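Local coordinates for protein sulfotransferase (Mycobacterium tuberculosis, PDB 2ZQ5) that probably transfers a sulfo group to an acceptor molecule, as other members of the sulfotransferase family do, through a domain related to P-loop nucleotide-binding proteins, at residues 129-132 with 136-139. Sequence-based numbering, arbitrary orientation.
Sequences QPRP and TWES
Trp137 turns its indole back onto Pro132, bridging a short bend of the loop between helices 122-126 and 141-156 of the sulfotransferase fold. The indole N-H donates to the backbone carbonyl of Pro132, with NE1 to O at 3.0 Å and a fairly straight N-H...O angle of 158°. The oxygen lies close to the ring plane, whereas the donor stands above the carbonyl plane, 57° out of it. With CG anti to its own carbonyl carbon (chi1 -65°), Trp137 reaches back along the chain and presents the NE1 edge of the ring to Pro132. The tight side is the indole: Arg131 CG comes to 3.8 Å from Trp137 CZ2 near the ring plane, while the Pro132 ring crosses the indole at about a right angle, its CD 4.0 Å from NE1. Trp123 and His121 meet the same indole edge-to-face. Extended as far as CD and then bent at chi3, the Arg131 side chain leads its guanidinium away from the indole, to hydrogen bonds with Gln118 and Gly119 and a salt bridge with Asp223. The more open side is at Thr136, partly exposed like Pro132 and meeting it by a single side-chain atom, OG1. Thr136 OG1 is hydrogen-bonded to the carbonyl oxygen of Pro133 and rests 3.6 Å from Pro132 CB.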
loop_
_atom_site.group_PDB
_atom_site.type_symbol
_atom_site.label_atom_id
_atom_site.label_comp_id
_atom_site.label_asym_id
_atom_site.label_seq_id
_atom_site.Cartn_x
_atom_site.Cartn_y
_atom_site.Cartn_z
ATOM N N GLN A 129 7.099 14.528 -5.023
ATOM C CA GLN A 129 7.995 15.483 -5.665
ATOM C C GLN A 129 9.101 14.688 -6.343
ATOM O O GLN A 129 9.283 13.504 -6.065
ATOM C CB GLN A 129 8.625 16.392 -4.611
ATOM C CG GLN A 129 9.452 15.619 -3.590
ATOM C CD GLN A 129 9.945 16.474 -2.445
ATOM O OE1 GLN A 129 10.847 17.296 -2.606
ATOM N NE2 GLN A 129 9.349 16.285 -1.274
ATOM N N PRO A 130 9.852 15.322 -7.255
ATOM C CA PRO A 130 10.932 14.587 -7.916
ATOM C C PRO A 130 11.979 14.189 -6.872
ATOM O O PRO A 130 12.365 14.999 -6.029
ATOM C CB PRO A 130 11.475 15.602 -8.919
ATOM C CG PRO A 130 10.260 16.423 -9.252
ATOM C CD PRO A 130 9.639 16.633 -7.897
ATOM N N ARG A 131 12.426 12.942 -6.923
ATOM C CA ARG A 131 13.420 12.451 -5.974
ATOM C C ARG A 131 14.764 13.153 -6.146
ATOM O O ARG A 131 15.398 13.047 -7.194
ATOM C CB ARG A 131 13.610 10.945 -6.154
ATOM C CG ARG A 131 14.546 10.311 -5.141
ATOM C CD ARG A 131 14.826 8.850 -5.457
ATOM N NE ARG A 131 13.631 8.009 -5.462
ATOM C CZ ARG A 131 13.034 7.558 -6.561
ATOM N NH1 ARG A 131 13.510 7.868 -7.761
ATOM N NH2 ARG A 131 11.969 6.771 -6.462
ATOM N N PRO A 132 15.214 13.887 -5.116
ATOM C CA PRO A 132 16.503 14.581 -5.214
ATOM C C PRO A 132 17.639 13.569 -5.108
ATOM O O PRO A 132 17.428 12.436 -4.668
ATOM C CB PRO A 132 16.491 15.521 -4.004
ATOM C CG PRO A 132 15.034 15.662 -3.656
ATOM C CD PRO A 132 14.499 14.279 -3.891
ATOM N N THR A 136 21.864 14.354 -0.988
ATOM C CA THR A 136 21.340 15.635 -0.518
ATOM C C THR A 136 20.221 15.540 0.511
ATOM O O THR A 136 19.860 16.536 1.128
ATOM C CB THR A 136 20.797 16.486 -1.684
ATOM O OG1 THR A 136 19.623 15.861 -2.225
ATOM C CG2 THR A 136 21.846 16.632 -2.778
ATOM N N TRP A 137 19.671 14.348 0.702
ATOM C CA TRP A 137 18.558 14.193 1.631
ATOM C C TRP A 137 18.773 14.733 3.041
ATOM O O TRP A 137 17.905 15.425 3.570
ATOM C CB TRP A 137 18.133 12.728 1.700
ATOM C CG TRP A 137 17.567 12.207 0.406
ATOM C CD1 TRP A 137 17.585 12.830 -0.815
ATOM C CD2 TRP A 137 16.955 10.932 0.196
ATOM N NE1 TRP A 137 17.025 12.015 -1.769
ATOM C CE2 TRP A 137 16.631 10.845 -1.176
ATOM C CE3 TRP A 137 16.650 9.852 1.034
ATOM C CZ2 TRP A 137 16.019 9.717 -1.731
ATOM C CZ3 TRP A 137 16.042 8.731 0.482
ATOM C CH2 TRP A 137 15.734 8.673 -0.888
ATOM N N GLU A 138 19.914 14.423 3.651
ATOM C CA GLU A 138 20.186 14.885 5.011
ATOM C C GLU A 138 20.291 16.404 5.132
ATOM O O GLU A 138 20.354 16.941 6.241
ATOM C CB GLU A 138 21.470 14.242 5.546
ATOM C CG GLU A 138 21.390 12.739 5.787
ATOM C CD GLU A 138 20.299 12.348 6.768
ATOM O OE1 GLU A 138 19.896 13.198 7.591
ATOM O OE2 GLU A 138 19.854 11.182 6.727
ATOM N N SER A 139 20.314 17.091 3.993
ATOM C CA SER A 139 20.402 18.548 3.973
ATOM C C SER A 139 19.117 19.149 3.412
ATOM O O SER A 139 18.977 20.369 3.326
ATOM C CB SER A 139 21.587 18.995 3.112
ATOM O OG SER A 139 22.813 18.488 3.614
#